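Local atomic coordinates of putative diflavin flavoprotein A 3 (PDB entry 6H0C), a protein that probably passes electrons from NADH to oxygen, reducing it to water, and is represented here by its flavodiiron core, a metallo-beta-lactamase-like domain followed by a flavodoxin-like one. Residues A102-S107 with N125-M130; V79-V84 with Q112-L117. One frame throughout, in Å; residues are numbered along the deposited sequence.

Interaction 1: residues A102-S107 with N125-M130; sequences ATIICS and NPIQVM
Ala102 meets Asn125 just ahead of the paired strands: the carboxamide ND2 gives a nearly straight hydrogen bond to Ala102 O (2.9 Å, 169° at the hydrogen). That oxygen lies in the amide plane of Asn125, whereas the donor sits 27° off the carbonyl plane of Ala102; ND2 also bonds to Ala99 O, and two carbonyls thus fix the group's rotation. At Thr103, CG2 stands anti to the backbone N (chi1 -62° for OG1), 3.4 Å from Pro126 O, while OG1 lies beside CG of the proline ring.

Strands 103-106 and 127-129 run parallel, Ile104 opposite Ile127, as the two strands of a beta-alpha-beta unit joined through helix 108-117; 127-129 is the outermost strand of the sheet within this chain. Ile104 N bonds to Pro126 O, and Gln128 N returns a bond to Ile104 O (2.7 Å) almost end-on to the carbonyl. Toward helix 108-117, CB and CD1 of Ile104 both touch CG1 of Ile127. Ile105 points to the other face, where CD1 lies alongside Gln128 CB at 3.7 Å and CG2 meets Met130 CG at 3.6 Å. Met130, bent at chi2, brings its CE back toward the same CG2, and Phe146 of strand 143-148 touches both residues.

Cys106 returns to the helix-facing side, SG resting 3.9 Å from Ile127 CG2. Its N makes a weak bond to Gln128 O, but its O takes a 2.8 Å bond from Met130 N. Ser107 is N-cap of helix 108-117, OG bonding to Ala110 N and Gly156 O. Amides and carbonyls alternate between Pro126, Ile104, Gln128, Cys106 and Met130, the ladder of a parallel pair, with mostly apolar packing on both faces, including the aliphatic part of Gln128.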
ATOM      1  N   ALA A 102      -6.571  24.928   6.151  1.00 33.89           N
ATOM      2  CA  ALA A 102      -7.068  23.562   6.291  1.00 30.27           C
ATOM      3  C   ALA A 102      -6.318  22.784   7.370  1.00 32.77           C
ATOM      4  O   ALA A 102      -5.145  23.047   7.643  1.00 34.67           O
ATOM      5  CB  ALA A 102      -6.985  22.831   4.962  1.00 29.39           C
ATOM      6  N   THR A 103      -7.007  21.830   7.986  1.00 31.30           N
ATOM      7  CA  THR A 103      -6.372  20.916   8.925  1.00 31.69           C
ATOM      8  C   THR A 103      -6.177  19.537   8.298  1.00 36.21           C
ATOM      9  O   THR A 103      -7.071  19.015   7.627  1.00 30.35           O
ATOM     10  CB  THR A 103      -7.199  20.770  10.197  1.00 31.95           C
ATOM     11  OG1 THR A 103      -7.279  22.042  10.843  1.00 36.49           O
ATOM     12  CG2 THR A 103      -6.552  19.777  11.140  1.00 35.09           C
ATOM     13  N   ILE A 104      -5.004  18.949   8.508  1.00 33.37           N
ATOM     14  CA  ILE A 104      -4.752  17.605   8.016  1.00 29.64           C
ATOM     15  C   ILE A 104      -5.345  16.564   8.967  1.00 32.63           C
ATOM     16  O   ILE A 104      -5.140  16.620  10.180  1.00 34.43           O
ATOM     17  CB  ILE A 104      -3.249  17.339   7.839  1.00 30.33           C
ATOM     18  CG1 ILE A 104      -2.675  18.252   6.751  1.00 31.17           C
ATOM     19  CG2 ILE A 104      -3.011  15.864   7.504  1.00 27.03           C
ATOM     20  CD1 ILE A 104      -1.245  18.709   7.007  1.00 33.66           C
ATOM     21  N   ILE A 105      -6.088  15.621   8.401  1.00 28.28           N
ATOM     22  CA  ILE A 105      -6.680  14.524   9.156  1.00 28.24           C
ATOM     23  C   ILE A 105      -6.054  13.195   8.726  1.00 30.67           C
ATOM     24  O   ILE A 105      -6.097  12.842   7.539  1.00 28.48           O
ATOM     25  CB  ILE A 105      -8.206  14.450   8.937  1.00 27.15           C
ATOM     26  CG1 ILE A 105      -8.863  15.786   9.278  1.00 26.57           C
ATOM     27  CG2 ILE A 105      -8.802  13.302   9.733  1.00 24.02           C
ATOM     28  CD1 ILE A 105      -8.647  16.218  10.713  1.00 30.52           C
ATOM     29  N   CYS A 106      -5.484  12.454   9.672  1.00 26.75           N
ATOM     30  CA  CYS A 106      -4.814  11.201   9.320  1.00 27.27           C
ATOM     31  C   CYS A 106      -4.516  10.321  10.535  1.00 28.85           C
ATOM     32  O   CYS A 106      -4.750  10.713  11.673  1.00 32.49           O
ATOM     33  CB  CYS A 106      -3.514  11.502   8.564  1.00 25.39           C
ATOM     34  SG  CYS A 106      -2.250  12.337   9.562  1.00 31.90           S
ATOM     35  N   SER A 107      -3.989   9.129  10.286  1.00 26.85           N
ATOM     36  CA  SER A 107      -3.650   8.218  11.366  1.00 26.65           C
ATOM     37  C   SER A 107      -2.349   8.637  12.038  1.00 31.57           C
ATOM     38  O   SER A 107      -1.628   9.515  11.556  1.00 30.09           O
ATOM     39  CB  SER A 107      -3.520   6.791  10.846  1.00 26.00           C
ATOM     40  OG  SER A 107      -2.271   6.626  10.196  1.00 28.63           O
ATOM     41  N   ASN A 125       0.357  23.511   8.271  1.00 46.66           N
ATOM     42  CA  ASN A 125      -1.026  23.225   8.619  1.00 38.54           C
ATOM     43  C   ASN A 125      -1.043  22.289   9.803  1.00 38.93           C
ATOM     44  O   ASN A 125      -0.205  21.389   9.891  1.00 40.67           O
ATOM     45  CB  ASN A 125      -1.781  22.588   7.453  1.00 38.43           C
ATOM     46  CG  ASN A 125      -1.849  23.481   6.251  1.00 40.71           C
ATOM     47  OD1 ASN A 125      -0.826  23.811   5.653  1.00 47.36           O
ATOM     48  ND2 ASN A 125      -3.055  23.870   5.874  1.00 35.99           N
ATOM     49  N   PRO A 126      -1.997  22.487  10.716  1.00 37.44           N
ATOM     50  CA  PRO A 126      -2.062  21.586  11.864  1.00 37.47           C
ATOM     51  C   PRO A 126      -2.515  20.194  11.429  1.00 38.41           C
ATOM     52  O   PRO A 126      -3.218  20.042  10.423  1.00 34.96           O
ATOM     53  CB  PRO A 126      -3.092  22.258  12.774  1.00 37.87           C
ATOM     54  CG  PRO A 126      -3.996  22.962  11.831  1.00 38.80           C
ATOM     55  CD  PRO A 126      -3.115  23.442  10.696  1.00 36.78           C
ATOM     56  N   ILE A 127      -2.076  19.191  12.179  1.00 41.46           N
ATOM     57  CA  ILE A 127      -2.470  17.809  11.964  1.00 39.42           C
ATOM     58  C   ILE A 127      -3.325  17.343  13.126  1.00 40.93           C
ATOM     59  O   ILE A 127      -2.935  17.489  14.287  1.00 44.28           O
ATOM     60  CB  ILE A 127      -1.252  16.880  11.842  1.00 36.94           C
ATOM     61  CG1 ILE A 127      -0.429  17.232  10.606  1.00 34.47           C
ATOM     62  CG2 ILE A 127      -1.693  15.422  11.804  1.00 36.73           C
ATOM     63  CD1 ILE A 127       0.941  16.574  10.583  1.00 37.86           C
ATOM     64  N   GLN A 128      -4.491  16.790  12.819  1.00 32.34           N
ATOM     65  CA  GLN A 128      -5.300  16.159  13.848  1.00 33.43           C
ATOM     66  C   GLN A 128      -5.293  14.647  13.632  1.00 38.33           C
ATOM     67  O   GLN A 128      -5.816  14.147  12.632  1.00 37.87           O
ATOM     68  CB  GLN A 128      -6.725  16.709  13.840  1.00 35.47           C
ATOM     69  CG  GLN A 128      -7.604  16.174  14.969  1.00 45.67           C
ATOM     70  CD  GLN A 128      -8.998  16.793  14.978  1.00 56.48           C
ATOM     71  OE1 GLN A 128      -9.203  17.912  14.497  1.00 56.62           O
ATOM     72  NE2 GLN A 128      -9.964  16.058  15.518  1.00 58.62           N
ATOM     73  N   VAL A 129      -4.680  13.926  14.567  1.00 36.22           N
ATOM     74  CA  VAL A 129      -4.568  12.476  14.473  1.00 32.93           C
ATOM     75  C   VAL A 129      -5.874  11.771  14.836  1.00 34.14           C
ATOM     76  O   VAL A 129      -6.526  12.102  15.824  1.00 34.56           O
ATOM     77  CB  VAL A 129      -3.446  11.957  15.376  1.00 33.95           C
ATOM     78  CG1 VAL A 129      -3.413  10.449  15.363  1.00 34.29           C
ATOM     79  CG2 VAL A 129      -2.113  12.525  14.917  1.00 35.71           C
ATOM     80  N   MET A 130      -6.254  10.792  14.025  1.00 30.22           N
ATOM     81  CA  MET A 130      -7.459  10.018  14.284  1.00 31.22           C
ATOM     82  C   MET A 130      -7.134   8.554  14.603  1.00 33.28           C
ATOM     83  O   MET A 130      -6.293   7.915  13.956  1.00 30.04           O
ATOM     84  CB  MET A 130      -8.419  10.108  13.093  1.00 29.57           C
ATOM     85  CG  MET A 130      -8.958  11.518  12.817  1.00 28.76           C
ATOM     86  SD  MET A 130     -10.008  12.149  14.155  1.00 41.93           S
ATOM     87  CE  MET A 130     -10.796  13.549  13.353  1.00 36.45           C
TER

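Interaction 2: residues V79-V84 with Q112-L117; sequences VILGHV and QNLEKL
Val84 is the main bump of this contact, its CG1 methyl received by three side chains of helix 108-117. CG1 is anti to the backbone N (chi1 169°) and projects at the helix, where it lies 3.7 Å from Leu117 CD1 and also touches Leu114 CD1 and Asn113 ND2. Asn113, Leu114 and Leu117 form the shallow hollow around this methyl, on the side of the helix turned to the loop. Val84 and Leu117 pass each other running opposite ways, their terminal methyls CG1 and CD1 in contact, and Val84 and Asn113 pass in the same manner.

A second, smaller fit lies deeper. Leu81 and Leu114 meet end to end, with Leu81 CD1 3.8 Å from Leu114 CD2. Leu114 therefore splits its fork, one methyl for Val84 and the other for Leu81. Leu92 of helix 86-98 and Ile104 of strand 103-106 each touch both leucines and continue the apolar packing around them.

The amide of Asn113 forms the polar part of the hollow's rim. Its ND2 comes within 3.1 Å of Val84 O, yet the angle is too poor for a hydrogen bond. Between the two apolar residues, the CA-CB bond of His83 points away from the helix; ND1 bonds to Asp171 OD1. In canonical flavodiiron relatives the loop after this strand carries iron ligands, whereas here His83 NE2 bonds to a citrate, probably from the crystallisation liquor. The chemistry is thus methyl packing without a hydrogen bond between the segments: the loop rests on the helix through Leu81 and Val84.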
ATOM      1  N   VAL A  79      -8.241  18.247   5.019  1.00 27.31           N
ATOM      2  CA  VAL A  79      -7.677  17.303   4.068  1.00 28.59           C
ATOM      3  C   VAL A  79      -7.455  15.963   4.778  1.00 28.36           C
ATOM      4  O   VAL A  79      -6.644  15.847   5.704  1.00 26.81           O
ATOM      5  CB  VAL A  79      -6.374  17.827   3.433  1.00 26.83           C
ATOM      6  CG1 VAL A  79      -5.819  16.789   2.461  1.00 27.11           C
ATOM      7  CG2 VAL A  79      -6.643  19.125   2.702  1.00 23.17           C
ATOM      8  N   ILE A  80      -8.211  14.956   4.344  1.00 23.41           N
ATOM      9  CA  ILE A  80      -8.192  13.652   4.979  1.00 23.64           C
ATOM     10  C   ILE A  80      -7.321  12.701   4.161  1.00 26.91           C
ATOM     11  O   ILE A  80      -7.520  12.556   2.948  1.00 27.76           O
ATOM     12  CB  ILE A  80      -9.625  13.092   5.127  1.00 24.39           C
ATOM     13  CG1 ILE A  80     -10.492  14.073   5.911  1.00 24.42           C
ATOM     14  CG2 ILE A  80      -9.612  11.739   5.818  1.00 25.28           C
ATOM     15  CD1 ILE A  80     -11.917  13.587   6.118  1.00 24.70           C
ATOM     16  N   LEU A  81      -6.347  12.071   4.816  1.00 23.03           N
ATOM     17  CA  LEU A  81      -5.418  11.185   4.114  1.00 22.69           C
ATOM     18  C   LEU A  81      -5.668   9.731   4.489  1.00 26.89           C
ATOM     19  O   LEU A  81      -5.582   9.370   5.669  1.00 28.22           O
ATOM     20  CB  LEU A  81      -3.964  11.555   4.427  1.00 22.31           C
ATOM     21  CG  LEU A  81      -3.569  12.998   4.153  1.00 25.15           C
ATOM     22  CD1 LEU A  81      -2.169  13.283   4.662  1.00 24.10           C
ATOM     23  CD2 LEU A  81      -3.669  13.266   2.666  1.00 26.81           C
ATOM     24  N   GLY A  82      -5.974   8.902   3.490  1.00 24.08           N
ATOM     25  CA  GLY A  82      -6.156   7.471   3.703  1.00 23.73           C
ATOM     26  C   GLY A  82      -4.822   6.739   3.811  1.00 28.71           C
ATOM     27  O   GLY A  82      -4.754   5.613   4.314  1.00 25.99           O
ATOM     28  N   HIS A  83      -3.765   7.385   3.319  1.00 26.69           N
ATOM     29  CA  HIS A  83      -2.400   6.871   3.410  1.00 25.15           C
ATOM     30  C   HIS A  83      -1.455   7.984   2.994  1.00 27.98           C
ATOM     31  O   HIS A  83      -1.891   8.979   2.413  1.00 25.25           O
ATOM     32  CB  HIS A  83      -2.194   5.631   2.539  1.00 25.44           C
ATOM     33  CG  HIS A  83      -2.089   5.932   1.077  1.00 24.54           C
ATOM     34  ND1 HIS A  83      -3.190   6.196   0.291  1.00 27.57           N
ATOM     35  CD2 HIS A  83      -1.014   6.011   0.257  1.00 27.87           C
ATOM     36  CE1 HIS A  83      -2.797   6.427  -0.950  1.00 30.94           C
ATOM     37  NE2 HIS A  83      -1.480   6.323  -0.997  1.00 27.98           N
ATOM     38  N   VAL A  84      -0.169   7.821   3.288  1.00 25.02           N
ATOM     39  CA  VAL A  84       0.801   8.887   3.069  1.00 22.38           C
ATOM     40  C   VAL A  84       2.116   8.345   2.536  1.00 26.44           C
ATOM     41  O   VAL A  84       2.577   7.282   2.955  1.00 30.40           O
ATOM     42  CB  VAL A  84       1.078   9.671   4.380  1.00 32.63           C
ATOM     43  CG1 VAL A  84       2.272  10.585   4.231  1.00 38.17           C
ATOM     44  CG2 VAL A  84      -0.137  10.470   4.786  1.00 41.34           C
ATOM     45  N   GLN A 112       3.313  10.746  11.756  1.00 34.45           N
ATOM     46  CA  GLN A 112       4.755  10.616  11.952  1.00 34.45           C
ATOM     47  C   GLN A 112       5.498  10.665  10.620  1.00 39.06           C
ATOM     48  O   GLN A 112       6.519  11.344  10.488  1.00 37.92           O
ATOM     49  CB  GLN A 112       5.074   9.319  12.687  1.00 39.89           C
ATOM     50  CG  GLN A 112       4.532   9.277  14.093  1.00 51.07           C
ATOM     51  CD  GLN A 112       4.496   7.881  14.666  1.00 63.87           C
ATOM     52  OE1 GLN A 112       4.756   6.902  13.969  1.00 69.05           O
ATOM     53  NE2 GLN A 112       4.161   7.780  15.945  1.00 73.37           N
ATOM     54  N   ASN A 113       4.971   9.943   9.634  1.00 34.83           N
ATOM     55  CA  ASN A 113       5.523   9.938   8.283  1.00 35.00           C
ATOM     56  C   ASN A 113       5.535  11.351   7.676  1.00 38.65           C
ATOM     57  O   ASN A 113       6.578  11.858   7.232  1.00 35.39           O
ATOM     58  CB  ASN A 113       4.713   8.970   7.410  1.00 29.97           C
ATOM     59  CG  ASN A 113       5.379   8.673   6.082  1.00 34.14           C
ATOM     60  OD1 ASN A 113       6.531   9.056   5.849  1.00 38.28           O
ATOM     61  ND2 ASN A 113       4.660   7.976   5.204  1.00 28.84           N
ATOM     62  N   LEU A 114       4.367  11.985   7.698  1.00 35.85           N
ATOM     63  CA  LEU A 114       4.162  13.305   7.110  1.00 33.67           C
ATOM     64  C   LEU A 114       5.063  14.372   7.734  1.00 37.25           C
ATOM     65  O   LEU A 114       5.526  15.284   7.049  1.00 37.10           O
ATOM     66  CB  LEU A 114       2.695  13.701   7.260  1.00 36.11           C
ATOM     67  CG  LEU A 114       2.120  14.770   6.336  1.00 37.72           C
ATOM     68  CD1 LEU A 114       2.317  14.386   4.888  1.00 35.99           C
ATOM     69  CD2 LEU A 114       0.644  14.968   6.644  1.00 35.65           C
ATOM     70  N   GLU A 115       5.311  14.257   9.034  1.00 37.25           N
ATOM     71  CA  GLU A 115       6.177  15.207   9.722  1.00 42.37           C
ATOM     72  C   GLU A 115       7.595  15.123   9.169  1.00 40.76           C
ATOM     73  O   GLU A 115       8.241  16.140   8.944  1.00 45.41           O
ATOM     74  CB  GLU A 115       6.159  14.963  11.236  1.00 57.63           C
ATOM     75  CG  GLU A 115       4.823  15.342  11.900  1.00 70.37           C
ATOM     76  CD  GLU A 115       4.738  14.964  13.377  1.00 74.18           C
ATOM     77  OE1 GLU A 115       3.612  14.995  13.928  1.00 74.60           O
ATOM     78  OE2 GLU A 115       5.785  14.635  13.983  1.00 71.62           O
ATOM     79  N   LYS A 116       8.077  13.914   8.921  1.00 41.97           N
ATOM     80  CA  LYS A 116       9.382  13.776   8.287  1.00 42.00           C
ATOM     81  C   LYS A 116       9.306  14.272   6.845  1.00 43.74           C
ATOM     82  O   LYS A 116      10.090  15.127   6.453  1.00 47.22           O
ATOM     83  CB  LYS A 116       9.876  12.326   8.346  1.00 44.83           C
ATOM     84  CG  LYS A 116      10.134  11.837   9.774  1.00 59.35           C
ATOM     85  CD  LYS A 116      10.866  10.501   9.809  1.00 70.32           C
ATOM     86  CE  LYS A 116      10.035   9.377   9.201  1.00 78.51           C
ATOM     87  NZ  LYS A 116       8.887   8.972  10.066  1.00 81.62           N
ATOM     88  N   LEU A 117       8.341  13.765   6.076  1.00 42.79           N
ATOM     89  CA  LEU A 117       8.193  14.118   4.660  1.00 36.97           C
ATOM     90  C   LEU A 117       8.104  15.618   4.390  1.00 42.38           C
ATOM     91  O   LEU A 117       8.607  16.094   3.379  1.00 50.66           O
ATOM     92  CB  LEU A 117       6.956  13.445   4.074  1.00 32.34           C
ATOM     93  CG  LEU A 117       7.028  11.931   3.921  1.00 33.35           C
ATOM     94  CD1 LEU A 117       5.746  11.378   3.305  1.00 33.87           C
ATOM     95  CD2 LEU A 117       8.228  11.578   3.071  1.00 36.70           C
TER

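In the fold
The centres of interactions 1 and 2 lie 8 Å apart within the zinc metallo-hydrolase region, the metallo-beta-lactamase-like part of the core. Their segments alternate along the chain: 79-84, 102-107, 112-117, 125-130. Interaction 1 pairs the two strands of the beta-alpha-beta unit 103-106, 108-117, 127-129, at one edge of a seven-stranded mixed sheet; interaction 2 sets that unit's helix against the loop leaving neighbouring strand 78-80. Strand 103-106 is common ground: Ile105 N and O probably bond to Val79 O and Leu81 N, and Ile104 CG2 packs on Leu114 CD2. Helix 108-117 is thereby packed as a layer over one face of the sheet, and against the loop that carries His83.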